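Local coordinates for protein beta-lactamase Mb2281c (PDB 3I7J) that probably hydrolyses beta-lactams or related substrates as a serine hydrolase of the beta-lactamase family, at residues K43-Q51 with D199-R207; P212-S220 with W260-L268. One frame throughout, in Å; residues are numbered along the deposited sequence.

Interaction 1. Residues K43-Q51 with D199-R207; sequences KPLVARAAQ and DWGLGFEIR
F204, L202 and G203 pack against one side of helix 42-56 in a fully buried contact, in the core of the beta-lactamase-type fold. The F204 ring sits among both apolar and polar atoms of the helix, and one hydrogen bond joins the segments. The helix starts at the probable SxxK pattern of the family, to which K43 belongs.

The F204 ring comes in beside the helix. Its CE1 lies 3.4 Å from P44 O, which sits at the ring edge. P44 CB packs 3.9 Å from the same CE1. R48 NH2 also meets the ring near its plane, 3.8 Å from F204 CE2, so the ring edge is lined by polar groups at both places. F204 carries CG beside its own backbone N (chi1 -52°), which turns the ring to the helix. A47 CB sits against the turn centred on L202, 3.4 Å from both G203 CA and L202 O. G203 has a positive phi, as suits a glycine, and no side chain, which lets A47 CB come this near.

Q51 supplies the polar bond. Its NE2 donates to L202 O at 3.0 Å, with a bent N-H...O angle of 136°. L202 is the centre of an inverse gamma turn. The other end of the amide, Q51 OE1, accepts from R48 NH2 at 2.9 Å. The Q51 amide stands steeply to the F204 ring, 80° between planes.

R48 NE makes a salt bridge with D162, and K43 NZ bonds to Y99 OH and G146 O. D162 probably helps fix R48, which holds Q51 OE1, so that the other end of the amide points at L202 O.

Interaction 2. Residues P212-S220 with W260-L268; sequences PHWTGECNS and WPAISDAVL
A type I beta turn, G216 to N219, sits on helix 256-271, which packs on the antiparallel sheet of the beta-lactamase-type fold.

Two hydrogen bonds join the turn to the D265 carboxylate. E217 N donates to D265 OD2 at 2.9 Å, on the syn lone pair. C218 N donates to D265 OD1 at 2.7 Å, also from the syn side but 30° out of the carboxylate plane. D265 CG lies beside its own backbone N (chi1 -67°), which carries both oxygens to the turn. The two bonds together fix the rotation of the carboxylate. S264 OG turns back to W260 O and also bonds to W235 of the sheet. W214 NE1 hydrogen-bonds to E205.

Side-chain carbons of the helix press on the loop backbone. G216 N lies 3.3 Å from S264 CB, and G216 has no side chain to get in the way. P261 CB rests 3.4 Å from T215 O.

Apolar contacts flank the turn. L268 CD1 reaches C218 CB at 3.9 Å. At the other end W214 CB meets the edge of the W260 indole, in its plane, 3.7 Å from W260 CE3.

How the interactions relate
From the N terminus, helix 42-56 comes first, and interaction 1 closes a long loop by bringing 199-207 back to it. This spans 147 residues, largely helical where regular. Interaction 2 then closes a shorter loop, from 212-220 to 260-268, which spans the sheet strands 224-228, 232-237 and 242-248. The two loops follow in series and neither nest nor cross. Interaction 1 ties the turn leading into edge strand 205-206 to helix 42-56; interaction 2 ties the loop after that strand to helix 256-271. Their centres lie about 20 Å apart, but E205 bonds to W214 and R207 to G216, linking the two.

Interaction 1. Residues K43-Q51 with D199-R207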
loop_
_atom_site.group_PDB
_atom_site.type_symbol
_atom_site.label_atom_id
_atom_site.label_comp_id
_atom_site.label_asym_id
_atom_site.label_seq_id
_atom_site.Cartn_x
_atom_site.Cartn_y
_atom_site.Cartn_z
ATOM N N LYS A 43 4.418 2.382 0.978
ATOM C CA LYS A 43 4.209 2.355 -0.464
ATOM C C LYS A 43 2.883 2.887 -0.987
ATOM O O LYS A 43 2.868 3.663 -1.928
ATOM C CB LYS A 43 4.496 0.943 -0.997
ATOM C CG LYS A 43 5.988 0.585 -0.900
ATOM C CD LYS A 43 6.403 -0.587 -1.793
ATOM C CE LYS A 43 7.926 -0.772 -1.786
ATOM N NZ LYS A 43 8.471 -1.153 -0.434
ATOM N N PRO A 44 1.754 2.493 -0.381
ATOM C CA PRO A 44 0.472 3.005 -0.882
ATOM C C PRO A 44 0.405 4.534 -0.803
ATOM O O PRO A 44 -0.215 5.187 -1.652
ATOM C CB PRO A 44 -0.554 2.321 0.026
ATOM C CG PRO A 44 0.134 1.031 0.392
ATOM C CD PRO A 44 1.544 1.506 0.690
ATOM N N LEU A 45 1.052 5.106 0.209
ATOM C CA LEU A 45 1.055 6.557 0.378
ATOM C C LEU A 45 1.875 7.205 -0.736
ATOM O O LEU A 45 1.444 8.183 -1.355
ATOM C CB LEU A 45 1.636 6.939 1.746
ATOM C CG LEU A 45 0.891 6.453 2.994
ATOM C CD1 LEU A 45 1.662 6.875 4.235
ATOM C CD2 LEU A 45 -0.520 7.049 3.032
ATOM N N VAL A 46 3.059 6.659 -0.990
ATOM C CA VAL A 46 3.928 7.187 -2.031
ATOM C C VAL A 46 3.279 6.974 -3.391
ATOM O O VAL A 46 3.344 7.847 -4.262
ATOM C CB VAL A 46 5.320 6.500 -1.996
ATOM C CG1 VAL A 46 6.168 6.954 -3.176
ATOM C CG2 VAL A 46 6.024 6.835 -0.687
ATOM N N ALA A 47 2.654 5.815 -3.574
ATOM C CA ALA A 47 1.983 5.509 -4.838
ATOM C C ALA A 47 0.871 6.520 -5.117
ATOM O O ALA A 47 0.705 6.974 -6.252
ATOM C CB ALA A 47 1.400 4.111 -4.797
ATOM N N ARG A 48 0.108 6.872 -4.085
ATOM C CA ARG A 48 -0.979 7.821 -4.278
ATOM C C ARG A 48 -0.412 9.192 -4.622
ATOM O O ARG A 48 -1.008 9.951 -5.397
ATOM C CB ARG A 48 -1.848 7.916 -3.027
ATOM C CG ARG A 48 -3.169 8.631 -3.264
ATOM C CD ARG A 48 -3.988 7.896 -4.301
ATOM N NE ARG A 48 -5.403 7.848 -3.954
ATOM C CZ ARG A 48 -6.263 7.005 -4.507
ATOM N NH1 ARG A 48 -7.535 7.023 -4.146
ATOM N NH2 ARG A 48 -5.839 6.136 -5.421
ATOM N N ALA A 49 0.743 9.507 -4.045
ATOM C CA ALA A 49 1.403 10.778 -4.314
ATOM C C ALA A 49 1.865 10.796 -5.776
ATOM O O ALA A 49 1.749 11.817 -6.461
ATOM C CB ALA A 49 2.592 10.960 -3.379
ATOM N N ALA A 50 2.380 9.659 -6.253
ATOM C CA ALA A 50 2.835 9.554 -7.645
ATOM C C ALA A 50 1.644 9.627 -8.612
ATOM O O ALA A 50 1.777 10.100 -9.739
ATOM C CB ALA A 50 3.601 8.251 -7.861
ATOM N N GLN A 51 0.492 9.142 -8.157
ATOM C CA GLN A 51 -0.721 9.171 -8.954
ATOM C C GLN A 51 -1.201 10.617 -9.081
ATOM O O GLN A 51 -1.635 11.045 -10.150
ATOM C CB GLN A 51 -1.803 8.317 -8.303
ATOM C CG GLN A 51 -1.604 6.817 -8.491
ATOM C CD GLN A 51 -2.386 6.009 -7.474
ATOM O OE1 GLN A 51 -3.470 6.410 -7.059
ATOM N NE2 GLN A 51 -1.844 4.864 -7.072
ATOM N N ASP A 199 0.090 -10.411 -8.988
ATOM C CA ASP A 199 -0.518 -9.165 -9.455
ATOM C C ASP A 199 -0.245 -7.932 -8.617
ATOM O O ASP A 199 -0.258 -7.971 -7.384
ATOM C CB ASP A 199 -2.026 -9.344 -9.572
ATOM C CG ASP A 199 -2.418 -10.248 -10.720
ATOM O OD1 ASP A 199 -1.511 -10.677 -11.474
ATOM O OD2 ASP A 199 -3.631 -10.517 -10.861
ATOM N N TRP A 200 -0.016 -6.823 -9.307
ATOM C CA TRP A 200 0.231 -5.556 -8.648
ATOM C C TRP A 200 -0.443 -4.448 -9.457
ATOM O O TRP A 200 -0.564 -4.541 -10.682
ATOM C CB TRP A 200 1.741 -5.312 -8.541
ATOM C CG TRP A 200 2.180 -4.786 -7.199
ATOM C CD1 TRP A 200 2.097 -3.497 -6.756
ATOM C CD2 TRP A 200 2.723 -5.549 -6.112
ATOM N NE1 TRP A 200 2.552 -3.409 -5.460
ATOM C CE2 TRP A 200 2.942 -4.654 -5.040
ATOM C CE3 TRP A 200 3.046 -6.905 -5.939
ATOM C CZ2 TRP A 200 3.468 -5.070 -3.807
ATOM C CZ3 TRP A 200 3.570 -7.318 -4.711
ATOM C CH2 TRP A 200 3.773 -6.399 -3.662
ATOM N N GLY A 201 -0.895 -3.412 -8.764
ATOM C CA GLY A 201 -1.535 -2.293 -9.432
ATOM C C GLY A 201 -0.508 -1.187 -9.550
ATOM O O GLY A 201 0.676 -1.474 -9.733
ATOM N N LEU A 202 -0.941 0.067 -9.448
ATOM C CA LEU A 202 -0.012 1.189 -9.531
ATOM C C LEU A 202 0.474 1.575 -8.141
ATOM O O LEU A 202 0.133 2.641 -7.626
ATOM C CB LEU A 202 -0.676 2.402 -10.196
ATOM C CG LEU A 202 -1.001 2.318 -11.690
ATOM C CD1 LEU A 202 -1.739 3.587 -12.116
ATOM C CD2 LEU A 202 0.278 2.158 -12.485
ATOM N N GLY A 203 1.264 0.702 -7.528
ATOM C CA GLY A 203 1.786 0.993 -6.205
ATOM C C GLY A 203 1.045 0.239 -5.119
ATOM O O GLY A 203 1.525 0.120 -3.994
ATOM N N PHE A 204 -0.134 -0.269 -5.462
ATOM C CA PHE A 204 -0.947 -1.026 -4.521
ATOM C C PHE A 204 -0.870 -2.511 -4.887
ATOM O O PHE A 204 -0.993 -2.866 -6.063
ATOM C CB PHE A 204 -2.420 -0.599 -4.601
ATOM C CG PHE A 204 -2.654 0.890 -4.469
ATOM C CD1 PHE A 204 -1.872 1.672 -3.620
ATOM C CD2 PHE A 204 -3.720 1.494 -5.141
ATOM C CE1 PHE A 204 -2.150 3.026 -3.437
ATOM C CE2 PHE A 204 -4.009 2.844 -4.965
ATOM C CZ PHE A 204 -3.221 3.612 -4.110
ATOM N N GLU A 205 -0.674 -3.386 -3.906
ATOM C CA GLU A 205 -0.646 -4.806 -4.230
ATOM C C GLU A 205 -2.089 -5.206 -4.485
ATOM O O GLU A 205 -3.009 -4.627 -3.906
ATOM C CB GLU A 205 -0.110 -5.646 -3.070
ATOM C CG GLU A 205 0.224 -7.078 -3.483
ATOM C CD GLU A 205 0.026 -8.091 -2.357
ATOM O OE1 GLU A 205 0.322 -7.766 -1.186
ATOM O OE2 GLU A 205 -0.417 -9.220 -2.653
ATOM N N ILE A 206 -2.287 -6.179 -5.369
ATOM C CA ILE A 206 -3.621 -6.693 -5.668
ATOM C C ILE A 206 -3.602 -8.168 -5.264
ATOM O O ILE A 206 -2.714 -8.922 -5.658
ATOM C CB ILE A 206 -3.969 -6.559 -7.166
ATOM C CG1 ILE A 206 -4.176 -5.083 -7.518
ATOM C CG2 ILE A 206 -5.239 -7.328 -7.485
ATOM C CD1 ILE A 206 -4.503 -4.848 -9.008
ATOM N N ARG A 207 -4.583 -8.559 -4.462
ATOM C CA ARG A 207 -4.693 -9.916 -3.945
ATOM C C ARG A 207 -4.878 -10.995 -4.991
ATOM O O ARG A 207 -4.162 -12.007 -5.007
ATOM C CB ARG A 207 -5.864 -9.995 -2.966
ATOM C CG ARG A 207 -6.131 -11.378 -2.388
ATOM C CD ARG A 207 -7.406 -11.352 -1.562
ATOM N NE ARG A 207 -7.682 -12.614 -0.874
ATOM C CZ ARG A 207 -8.101 -13.724 -1.474
ATOM N NH1 ARG A 207 -8.296 -13.746 -2.786
ATOM N NH2 ARG A 207 -8.337 -14.810 -0.757
#

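Interaction 2. Residues P212-S220 with W260-L268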
loop_
_atom_site.group_PDB
_atom_site.type_symbol
_atom_site.label_atom_id
_atom_site.label_comp_id
_atom_site.label_asym_id
_atom_site.label_seq_id
_atom_site.Cartn_x
_atom_site.Cartn_y
_atom_site.Cartn_z
ATOM N N PRO A 212 -0.418 -18.869 0.104
ATOM C CA PRO A 212 -1.071 -18.219 1.244
ATOM C C PRO A 212 -0.981 -16.703 1.064
ATOM O O PRO A 212 -0.228 -16.229 0.213
ATOM C CB PRO A 212 -0.258 -18.723 2.427
ATOM C CG PRO A 212 1.118 -18.793 1.859
ATOM C CD PRO A 212 0.892 -19.416 0.492
ATOM N N HIS A 213 -1.740 -15.947 1.854
ATOM C CA HIS A 213 -1.739 -14.485 1.740
ATOM C C HIS A 213 -2.019 -13.837 3.092
ATOM O O HIS A 213 -2.407 -14.518 4.040
ATOM C CB HIS A 213 -2.806 -14.039 0.730
ATOM C CG HIS A 213 -2.587 -12.658 0.186
ATOM N ND1 HIS A 213 -1.489 -12.331 -0.577
ATOM C CD2 HIS A 213 -3.321 -11.525 0.298
ATOM C CE1 HIS A 213 -1.554 -11.054 -0.913
ATOM N NE2 HIS A 213 -2.654 -10.543 -0.396
ATOM N N TRP A 214 -1.825 -12.525 3.187
ATOM C CA TRP A 214 -2.075 -11.831 4.443
ATOM C C TRP A 214 -3.539 -11.436 4.607
ATOM O O TRP A 214 -3.992 -11.205 5.728
ATOM C CB TRP A 214 -1.168 -10.598 4.579
ATOM C CG TRP A 214 -1.118 -9.713 3.365
ATOM C CD1 TRP A 214 -0.369 -9.901 2.237
ATOM C CD2 TRP A 214 -1.851 -8.501 3.166
ATOM N NE1 TRP A 214 -0.594 -8.873 1.345
ATOM C CE2 TRP A 214 -1.500 -8.004 1.890
ATOM C CE3 TRP A 214 -2.778 -7.786 3.942
ATOM C CZ2 TRP A 214 -2.037 -6.821 1.374
ATOM C CZ3 TRP A 214 -3.313 -6.611 3.427
ATOM C CH2 TRP A 214 -2.940 -6.142 2.153
ATOM N N THR A 215 -4.285 -11.359 3.502
ATOM C CA THR A 215 -5.705 -11.012 3.584
ATOM C C THR A 215 -6.531 -12.251 3.960
ATOM O O THR A 215 -5.984 -13.340 4.156
ATOM C CB THR A 215 -6.247 -10.432 2.244
ATOM O OG1 THR A 215 -6.063 -11.386 1.189
ATOM C CG2 THR A 215 -5.527 -9.142 1.890
ATOM N N GLY A 216 -7.845 -12.084 4.075
ATOM C CA GLY A 216 -8.691 -13.205 4.446
ATOM C C GLY A 216 -9.062 -14.084 3.266
ATOM O O GLY A 216 -8.934 -13.669 2.113
ATOM N N GLU A 217 -9.517 -15.301 3.550
ATOM C CA GLU A 217 -9.913 -16.229 2.497
ATOM C C GLU A 217 -11.173 -15.744 1.814
ATOM O O GLU A 217 -11.511 -16.204 0.726
ATOM C CB GLU A 217 -10.175 -17.623 3.065
ATOM C CG GLU A 217 -8.938 -18.358 3.519
ATOM C CD GLU A 217 -9.221 -19.824 3.795
ATOM O OE1 GLU A 217 -10.169 -20.110 4.560
ATOM O OE2 GLU A 217 -8.496 -20.687 3.248
ATOM N N CYS A 218 -11.869 -14.815 2.454
ATOM C CA CYS A 218 -13.098 -14.295 1.886
ATOM C C CYS A 218 -12.947 -12.939 1.186
ATOM O O CYS A 218 -13.899 -12.435 0.584
ATOM C CB CYS A 218 -14.177 -14.240 2.970
ATOM S SG CYS A 218 -14.662 -15.889 3.572
ATOM N N ASN A 219 -11.761 -12.345 1.258
ATOM C CA ASN A 219 -11.540 -11.080 0.570
ATOM C C ASN A 219 -11.690 -11.374 -0.919
ATOM O O ASN A 219 -11.324 -12.454 -1.374
ATOM C CB ASN A 219 -10.137 -10.535 0.877
ATOM C CG ASN A 219 -10.113 -9.656 2.125
ATOM O OD1 ASN A 219 -10.749 -8.598 2.162
ATOM N ND2 ASN A 219 -9.392 -10.092 3.150
ATOM N N SER A 220 -12.250 -10.436 -1.676
ATOM C CA SER A 220 -12.436 -10.655 -3.112
ATOM C C SER A 220 -11.094 -10.553 -3.826
ATOM O O SER A 220 -10.137 -9.999 -3.279
ATOM C CB SER A 220 -13.373 -9.608 -3.699
ATOM O OG SER A 220 -12.728 -8.353 -3.711
ATOM N N TRP A 260 -3.753 -12.685 10.814
ATOM C CA TRP A 260 -4.151 -11.665 9.852
ATOM C C TRP A 260 -5.333 -12.088 8.991
ATOM O O TRP A 260 -6.295 -11.348 8.856
ATOM C CB TRP A 260 -2.942 -11.247 9.010
ATOM C CG TRP A 260 -2.019 -10.336 9.784
ATOM C CD1 TRP A 260 -2.093 -10.027 11.118
ATOM C CD2 TRP A 260 -0.914 -9.591 9.263
ATOM N NE1 TRP A 260 -1.104 -9.130 11.452
ATOM C CE2 TRP A 260 -0.370 -8.842 10.332
ATOM C CE3 TRP A 260 -0.335 -9.476 7.995
ATOM C CZ2 TRP A 260 0.729 -7.993 10.166
ATOM C CZ3 TRP A 260 0.760 -8.632 7.830
ATOM C CH2 TRP A 260 1.276 -7.899 8.909
ATOM N N PRO A 261 -5.281 -13.291 8.407
ATOM C CA PRO A 261 -6.398 -13.749 7.573
ATOM C C PRO A 261 -7.677 -13.919 8.408
ATOM O O PRO A 261 -8.780 -13.608 7.954
ATOM C CB PRO A 261 -5.892 -15.083 7.023
ATOM C CG PRO A 261 -4.398 -14.884 6.982
ATOM C CD PRO A 261 -4.134 -14.211 8.299
ATOM N N ALA A 262 -7.514 -14.401 9.635
ATOM C CA ALA A 262 -8.642 -14.622 10.527
ATOM C C ALA A 262 -9.377 -13.340 10.886
ATOM O O ALA A 262 -10.608 -13.304 10.863
ATOM C CB ALA A 262 -8.174 -15.327 11.807
ATOM N N ILE A 263 -8.639 -12.281 11.214
ATOM C CA ILE A 263 -9.310 -11.034 11.571
ATOM C C ILE A 263 -9.956 -10.412 10.335
ATOM O O ILE A 263 -10.979 -9.732 10.431
ATOM C CB ILE A 263 -8.345 -10.028 12.241
ATOM C CG1 ILE A 263 -9.149 -8.853 12.797
ATOM C CG2 ILE A 263 -7.295 -9.545 11.249
ATOM C CD1 ILE A 263 -8.308 -7.886 13.605
ATOM N N SER A 264 -9.371 -10.677 9.171
ATOM C CA SER A 264 -9.905 -10.154 7.921
ATOM C C SER A 264 -11.264 -10.773 7.614
ATOM O O SER A 264 -12.220 -10.064 7.291
ATOM C CB SER A 264 -8.931 -10.431 6.774
ATOM O OG SER A 264 -7.741 -9.678 6.939
ATOM N N ASP A 265 -11.360 -12.095 7.723
ATOM C CA ASP A 265 -12.631 -12.756 7.442
ATOM C C ASP A 265 -13.657 -12.440 8.524
ATOM O O ASP A 265 -14.860 -12.383 8.247
ATOM C CB ASP A 265 -12.438 -14.266 7.287
ATOM C CG ASP A 265 -11.617 -14.618 6.052
ATOM O OD1 ASP A 265 -11.798 -13.953 5.010
ATOM O OD2 ASP A 265 -10.798 -15.554 6.121
ATOM N N ALA A 266 -13.183 -12.213 9.749
ATOM C CA ALA A 266 -14.074 -11.866 10.848
ATOM C C ALA A 266 -14.669 -10.492 10.550
ATOM O O ALA A 266 -15.871 -10.271 10.708
ATOM C CB ALA A 266 -13.304 -11.839 12.170
ATOM N N VAL A 267 -13.821 -9.572 10.101
ATOM C CA VAL A 267 -14.279 -8.232 9.766
ATOM C C VAL A 267 -15.250 -8.254 8.575
ATOM O O VAL A 267 -16.270 -7.571 8.596
ATOM C CB VAL A 267 -13.072 -7.292 9.489
ATOM C CG1 VAL A 267 -13.524 -6.014 8.797
ATOM C CG2 VAL A 267 -12.408 -6.930 10.817
ATOM N N LEU A 268 -14.950 -9.047 7.552
ATOM C CA LEU A 268 -15.842 -9.120 6.405
ATOM C C LEU A 268 -17.199 -9.696 6.796
ATOM O O LEU A 268 -18.232 -9.144 6.446
ATOM C CB LEU A 268 -15.234 -9.985 5.302
ATOM C CG LEU A 268 -14.013 -9.435 4.561
ATOM C CD1 LEU A 268 -13.401 -10.545 3.738
ATOM C CD2 LEU A 268 -14.394 -8.248 3.689
#